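Local structure of C-C motif chemokine 1 (Homo sapiens, 4OIJ) at residues S33-K45 / A52-L66. The protein is a secreted CC chemokine that binds the receptor CCR8 and attracts monocytes but not neutrophils. Residues are numbered along the deposited sequence; the frame is centred on the assembly and turned at random.
Sequences SICSNEGLIFKLK and ALDTVGWVQRHRKML. With SO4 (sulfate ion), chain L; SO4 (sulfate ion), chain F; SO4 (sulfate ion), chain K; SO4 (sulfate ion), chain M.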
loop_
_atom_site.group_PDB
_atom_site.type_symbol
_atom_site.label_atom_id
_atom_site.label_comp_id
_atom_site.label_asym_id
_atom_site.label_seq_id
_atom_site.Cartn_x
_atom_site.Cartn_y
_atom_site.Cartn_z
ATOM N N SER A 33 -8.093 -8.143 -0.838
ATOM C CA SER A 33 -8.650 -9.488 -0.990
ATOM C C SER A 33 -7.878 -10.441 -1.879
ATOM O O SER A 33 -7.918 -11.642 -1.619
ATOM C CB SER A 33 -10.112 -9.427 -1.411
ATOM O OG SER A 33 -10.923 -8.984 -0.335
ATOM N N ILE A 34 -7.179 -9.933 -2.924
ATOM C CA ILE A 34 -6.376 -10.774 -3.840
ATOM C C ILE A 34 -5.194 -11.462 -3.118
ATOM O O ILE A 34 -4.789 -12.567 -3.508
ATOM C CB ILE A 34 -5.916 -9.976 -5.090
ATOM C CG1 ILE A 34 -5.300 -10.897 -6.175
ATOM C CG2 ILE A 34 -4.975 -8.785 -4.699
ATOM C CD1 ILE A 34 -5.543 -10.506 -7.604
ATOM N N CYS A 35 -4.659 -10.801 -2.081
ATOM C CA CYS A 35 -3.505 -11.277 -1.308
ATOM C C CYS A 35 -3.857 -11.355 0.190
ATOM O O CYS A 35 -2.968 -11.154 1.024
ATOM C CB CYS A 35 -2.320 -10.335 -1.544
ATOM S SG CYS A 35 -2.596 -8.630 -0.972
ATOM N N SER A 36 -5.150 -11.581 0.532
ATOM C CA SER A 36 -5.642 -11.569 1.918
ATOM C C SER A 36 -4.711 -12.146 2.990
ATOM O O SER A 36 -4.297 -11.409 3.895
ATOM C CB SER A 36 -7.056 -12.125 2.019
ATOM O OG SER A 36 -7.966 -11.049 2.185
ATOM N N ASN A 37 -4.376 -13.447 2.876
ATOM C CA ASN A 37 -3.474 -14.181 3.744
ATOM C C ASN A 37 -3.656 -14.021 5.259
ATOM O O ASN A 37 -2.713 -14.259 6.022
ATOM C CB ASN A 37 -2.018 -14.121 3.229
ATOM C CG ASN A 37 -1.000 -13.179 3.865
ATOM O OD1 ASN A 37 0.211 -13.436 3.730
ATOM N ND2 ASN A 37 -1.426 -12.098 4.570
ATOM N N GLU A 38 -4.897 -13.719 5.699
ATOM C CA GLU A 38 -5.296 -13.590 7.114
ATOM C C GLU A 38 -4.568 -12.497 7.895
ATOM O O GLU A 38 -4.527 -12.532 9.122
ATOM C CB GLU A 38 -5.214 -14.945 7.855
ATOM C CG GLU A 38 -6.566 -15.601 8.097
ATOM C CD GLU A 38 -7.401 -15.063 9.247
ATOM O OE1 GLU A 38 -6.931 -14.148 9.963
ATOM O OE2 GLU A 38 -8.514 -15.596 9.460
ATOM N N GLY A 39 -4.017 -11.531 7.176
ATOM C CA GLY A 39 -3.309 -10.411 7.768
ATOM C C GLY A 39 -4.217 -9.229 7.981
ATOM O O GLY A 39 -5.240 -9.088 7.304
ATOM N N LEU A 40 -3.825 -8.375 8.927
ATOM C CA LEU A 40 -4.488 -7.132 9.318
ATOM C C LEU A 40 -3.396 -6.057 9.340
ATOM O O LEU A 40 -2.289 -6.333 9.829
ATOM C CB LEU A 40 -4.972 -7.314 10.788
ATOM C CG LEU A 40 -6.324 -6.765 11.167
ATOM C CD1 LEU A 40 -7.412 -7.782 10.876
ATOM C CD2 LEU A 40 -6.372 -6.444 12.633
ATOM N N ILE A 41 -3.688 -4.838 8.887
ATOM C CA ILE A 41 -2.701 -3.770 9.013
ATOM C C ILE A 41 -3.132 -2.839 10.170
ATOM O O ILE A 41 -4.275 -2.371 10.190
ATOM C CB ILE A 41 -2.540 -2.978 7.693
ATOM C CG1 ILE A 41 -2.228 -3.916 6.503
ATOM C CG2 ILE A 41 -1.503 -1.831 7.828
ATOM C CD1 ILE A 41 -2.766 -3.286 5.116
ATOM N N PHE A 42 -2.230 -2.577 11.125
ATOM C CA PHE A 42 -2.490 -1.595 12.148
ATOM C C PHE A 42 -1.733 -0.329 11.749
ATOM O O PHE A 42 -0.538 -0.397 11.432
ATOM C CB PHE A 42 -1.986 -2.064 13.520
ATOM C CG PHE A 42 -2.750 -3.212 14.121
ATOM C CD1 PHE A 42 -4.109 -3.087 14.416
ATOM C CD2 PHE A 42 -2.094 -4.383 14.501
ATOM C CE1 PHE A 42 -4.804 -4.126 15.043
ATOM C CE2 PHE A 42 -2.786 -5.415 15.139
ATOM C CZ PHE A 42 -4.137 -5.288 15.395
ATOM N N LYS A 43 -2.413 0.819 11.782
ATOM C CA LYS A 43 -1.783 2.112 11.515
ATOM C C LYS A 43 -1.282 2.595 12.837
ATOM O O LYS A 43 -2.048 2.633 13.792
ATOM C CB LYS A 43 -2.782 3.119 10.917
ATOM C CG LYS A 43 -2.134 4.451 10.521
ATOM C CD LYS A 43 -3.133 5.539 10.114
ATOM C CE LYS A 43 -2.428 6.663 9.390
ATOM N NZ LYS A 43 -1.465 7.381 10.269
ATOM N N LEU A 44 0.011 2.869 12.934
ATOM C CA LEU A 44 0.608 3.336 14.182
ATOM C C LEU A 44 0.771 4.869 14.133
ATOM O O LEU A 44 0.324 5.517 13.178
ATOM C CB LEU A 44 1.954 2.618 14.456
ATOM C CG LEU A 44 1.961 1.062 14.469
ATOM C CD1 LEU A 44 3.372 0.513 14.504
ATOM C CD2 LEU A 44 1.189 0.504 15.638
ATOM N N LYS A 45 1.368 5.455 15.172
ATOM C CA LYS A 45 1.563 6.906 15.240
ATOM C C LYS A 45 2.590 7.389 14.205
ATOM O O LYS A 45 3.327 6.572 13.631
ATOM C CB LYS A 45 1.918 7.337 16.666
ATOM C CG LYS A 45 0.982 6.760 17.739
ATOM C CD LYS A 45 -0.477 7.220 17.616
ATOM C CE LYS A 45 -1.437 6.367 18.416
ATOM N NZ LYS A 45 -1.494 6.769 19.851
ATOM N N ALA A 52 -0.177 -7.605 10.926
ATOM C CA ALA A 52 -0.332 -8.541 12.049
ATOM C C ALA A 52 -1.263 -9.616 11.567
ATOM O O ALA A 52 -2.149 -9.323 10.776
ATOM C CB ALA A 52 -0.914 -7.821 13.258
ATOM N N LEU A 53 -1.019 -10.851 11.962
ATOM C CA LEU A 53 -1.799 -12.013 11.525
ATOM C C LEU A 53 -3.038 -12.154 12.411
ATOM O O LEU A 53 -2.919 -12.345 13.617
ATOM C CB LEU A 53 -0.883 -13.264 11.561
ATOM C CG LEU A 53 -1.474 -14.646 11.291
ATOM C CD1 LEU A 53 -1.816 -14.847 9.833
ATOM C CD2 LEU A 53 -0.493 -15.666 11.664
ATOM N N ASP A 54 -4.221 -12.041 11.800
ATOM C CA ASP A 54 -5.527 -12.064 12.474
ATOM C C ASP A 54 -5.956 -13.389 13.155
ATOM O O ASP A 54 -6.993 -13.419 13.820
ATOM C CB ASP A 54 -6.620 -11.444 11.563
ATOM C CG ASP A 54 -7.994 -11.258 12.182
ATOM O OD1 ASP A 54 -8.071 -10.813 13.358
ATOM O OD2 ASP A 54 -8.990 -11.553 11.498
ATOM N N THR A 55 -5.157 -14.457 13.053
ATOM C CA THR A 55 -5.486 -15.716 13.748
ATOM C C THR A 55 -4.869 -15.707 15.137
ATOM O O THR A 55 -5.283 -16.476 15.995
ATOM C CB THR A 55 -5.129 -16.954 12.915
ATOM O OG1 THR A 55 -3.833 -16.792 12.335
ATOM C CG2 THR A 55 -6.127 -17.209 11.810
ATOM N N VAL A 56 -3.905 -14.790 15.372
ATOM C CA VAL A 56 -3.200 -14.619 16.650
ATOM C C VAL A 56 -4.114 -13.823 17.607
ATOM O O VAL A 56 -4.636 -12.777 17.228
ATOM C CB VAL A 56 -1.827 -13.925 16.438
ATOM C CG1 VAL A 56 -1.043 -13.847 17.743
ATOM C CG2 VAL A 56 -1.008 -14.628 15.365
ATOM N N GLY A 57 -4.305 -14.359 18.814
ATOM C CA GLY A 57 -5.159 -13.834 19.881
ATOM C C GLY A 57 -5.207 -12.336 20.094
ATOM O O GLY A 57 -6.286 -11.753 20.001
ATOM N N TRP A 58 -4.052 -11.701 20.400
ATOM C CA TRP A 58 -3.942 -10.263 20.697
ATOM C C TRP A 58 -4.411 -9.339 19.575
ATOM O O TRP A 58 -4.999 -8.291 19.851
ATOM C CB TRP A 58 -2.528 -9.885 21.176
ATOM C CG TRP A 58 -1.426 -10.013 20.148
ATOM C CD1 TRP A 58 -0.564 -11.063 19.998
ATOM C CD2 TRP A 58 -1.004 -9.006 19.199
ATOM N NE1 TRP A 58 0.327 -10.805 18.976
ATOM C CE2 TRP A 58 0.096 -9.538 18.486
ATOM C CE3 TRP A 58 -1.421 -7.684 18.919
ATOM C CZ2 TRP A 58 0.782 -8.800 17.508
ATOM C CZ3 TRP A 58 -0.751 -6.958 17.941
ATOM C CH2 TRP A 58 0.323 -7.523 17.232
ATOM N N VAL A 59 -4.140 -9.736 18.313
ATOM C CA VAL A 59 -4.513 -9.003 17.110
ATOM C C VAL A 59 -6.044 -8.849 17.030
ATOM O O VAL A 59 -6.531 -7.766 16.714
ATOM C CB VAL A 59 -3.931 -9.674 15.845
ATOM C CG1 VAL A 59 -4.358 -8.936 14.573
ATOM C CG2 VAL A 59 -2.413 -9.780 15.938
ATOM N N GLN A 60 -6.771 -9.947 17.321
ATOM C CA GLN A 60 -8.234 -10.039 17.318
ATOM C C GLN A 60 -8.845 -9.108 18.364
ATOM O O GLN A 60 -9.800 -8.392 18.056
ATOM C CB GLN A 60 -8.682 -11.490 17.584
ATOM C CG GLN A 60 -8.332 -12.472 16.469
ATOM C CD GLN A 60 -8.634 -13.917 16.808
ATOM O OE1 GLN A 60 -8.487 -14.378 17.954
ATOM N NE2 GLN A 60 -9.021 -14.680 15.795
ATOM N N ARG A 61 -8.288 -9.124 19.593
ATOM C CA ARG A 61 -8.745 -8.287 20.706
ATOM C C ARG A 61 -8.451 -6.809 20.463
ATOM O O ARG A 61 -9.253 -5.970 20.851
ATOM C CB ARG A 61 -8.168 -8.756 22.055
ATOM C CG ARG A 61 -8.316 -10.261 22.292
ATOM C CD ARG A 61 -8.010 -10.676 23.701
ATOM N NE ARG A 61 -6.620 -10.454 24.105
ATOM C CZ ARG A 61 -5.624 -11.310 23.910
ATOM N NH1 ARG A 61 -5.831 -12.446 23.254
ATOM N NH2 ARG A 61 -4.411 -11.042 24.376
ATOM N N HIS A 62 -7.305 -6.496 19.816
ATOM C CA HIS A 62 -6.907 -5.131 19.448
ATOM C C HIS A 62 -7.883 -4.602 18.381
ATOM O O HIS A 62 -8.351 -3.466 18.490
ATOM C CB HIS A 62 -5.462 -5.116 18.892
ATOM C CG HIS A 62 -4.368 -5.099 19.927
ATOM N ND1 HIS A 62 -4.553 -5.614 21.199
ATOM C CD2 HIS A 62 -3.089 -4.670 19.818
ATOM C CE1 HIS A 62 -3.397 -5.451 21.829
ATOM N NE2 HIS A 62 -2.485 -4.894 21.038
ATOM N N ARG A 63 -8.222 -5.450 17.381
ATOM C CA ARG A 63 -9.130 -5.143 16.265
ATOM C C ARG A 63 -10.491 -4.679 16.755
ATOM O O ARG A 63 -11.053 -3.731 16.199
ATOM C CB ARG A 63 -9.281 -6.379 15.349
ATOM C CG ARG A 63 -10.077 -6.133 14.070
ATOM C CD ARG A 63 -10.385 -7.420 13.331
ATOM N NE ARG A 63 -10.806 -7.159 11.954
ATOM C CZ ARG A 63 -11.892 -7.674 11.386
ATOM N NH1 ARG A 63 -12.682 -8.497 12.069
ATOM N NH2 ARG A 63 -12.196 -7.375 10.129
ATOM N N LYS A 64 -11.016 -5.346 17.804
ATOM C CA LYS A 64 -12.319 -5.039 18.404
ATOM C C LYS A 64 -12.350 -3.671 19.094
ATOM O O LYS A 64 -13.414 -3.076 19.203
ATOM C CB LYS A 64 -12.735 -6.143 19.394
ATOM C CG LYS A 64 -13.192 -7.435 18.723
ATOM C CD LYS A 64 -14.085 -8.267 19.643
ATOM C CE LYS A 64 -14.861 -9.322 18.887
ATOM N NZ LYS A 64 -15.890 -9.971 19.741
ATOM N N MET A 65 -11.189 -3.184 19.559
ATOM C CA MET A 65 -11.057 -1.917 20.280
ATOM C C MET A 65 -10.590 -0.733 19.417
ATOM O O MET A 65 -10.263 0.330 19.952
ATOM C CB MET A 65 -10.177 -2.114 21.522
ATOM C CG MET A 65 -10.737 -3.150 22.471
ATOM S SD MET A 65 -9.761 -3.266 23.964
ATOM C CE MET A 65 -9.664 -5.079 24.151
ATOM N N LEU A 66 -10.582 -0.921 18.080
ATOM C CA LEU A 66 -10.193 0.096 17.108
ATOM C C LEU A 66 -11.255 0.293 16.031
ATOM O O LEU A 66 -12.098 -0.579 15.821
ATOM C CB LEU A 66 -8.875 -0.287 16.412
ATOM C CG LEU A 66 -7.618 -0.338 17.266
ATOM C CD1 LEU A 66 -6.535 -1.259 16.588
ATOM C CD2 LEU A 66 -7.129 1.085 17.639
HETATM S S SO4 L . -8.556 -13.380 5.282
HETATM O O1 SO4 L . -9.100 -13.968 6.514
HETATM O O2 SO4 L . -7.543 -14.274 4.695
HETATM O O3 SO4 L . -9.647 -13.188 4.325
HETATM O O4 SO4 L . -7.964 -12.067 5.585
HETATM S S SO4 F . -2.015 -13.560 22.992
HETATM O O1 SO4 F . -3.306 -13.496 23.691
HETATM O O2 SO4 F . -2.245 -13.704 21.549
HETATM O O3 SO4 F . -1.207 -12.347 23.291
HETATM O O4 SO4 F . -1.258 -14.742 23.498
HETATM S S SO4 K . -3.529 -17.429 19.835
HETATM O O1 SO4 K . -3.288 -18.849 20.163
HETATM O O2 SO4 K . -4.792 -17.303 19.093
HETATM O O3 SO4 K . -3.600 -16.647 21.069
HETATM O O4 SO4 K . -2.423 -16.930 19.029
HETATM S S SO4 M . -5.086 -7.596 25.435
HETATM O O1 SO4 M . -3.996 -8.573 25.224
HETATM O O2 SO4 M . -6.321 -8.124 24.864
HETATM O O3 SO4 M . -5.283 -7.365 26.876
HETATM O O4 SO4 M . -4.739 -6.294 24.805
#
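The Phe42 ring drives its far end into the helix 57-64: Val59 O lies in the ring plane at the edge, 3.7 Å from Phe42 CZ, while Ala52 CB, Trp58 CZ3, His62 CB and Leu66 CD1 approach the ring obliquely. CG sits anti to the carbonyl carbon (chi1 -69°), which swings the ring across to the helix; CE1 meets Leu66 CD1, just beyond the helix end, at 3.7 Å, and CE2 rests 3.6 Å from Ala52 CB on the neighbouring strand. Trp58 offers one indole face to its own neighbour Val59, whose CG2 stands 3.4 Å above the ring plane, over its centre, and its edge to His62 CD2. One face of the His62 imidazole in turn carries Trp58 CE3, and NE2 is tied to the backbone oxygen of Ile20. A leucine in place of Phe42 has no ring to reach Trp58 and His62, and would probably open a gap between Ala52, Val59 and Leu66 and seat the helix less firmly on the sheet. This is the chemokine fold: a three-stranded antiparallel sheet with the C-terminal helix laid across it, here at 54° to strand 39-44. Next to Phe42 on the same face, Leu40 packs CD2 against Val59 CG1 at 3.7 Å and directs CD1 at Arg63, whose extended chain crosses the leucine side chain at about a right angle, NE 3.6 Å from that methyl. The hairpin itself is zipped by paired bonds between Leu40 and Ala52, N to O in both directions, and by Asp54 N to Glu38 O at 2.7 Å. Past the last pair, the bent Glu38 side chain reaches over Asp54 and Thr55, its CD 3.6 Å from Thr55 CG2, while the backbone N of Glu38 donates to O2 of a sulfate (chain L), probably from the crystallisation liquor.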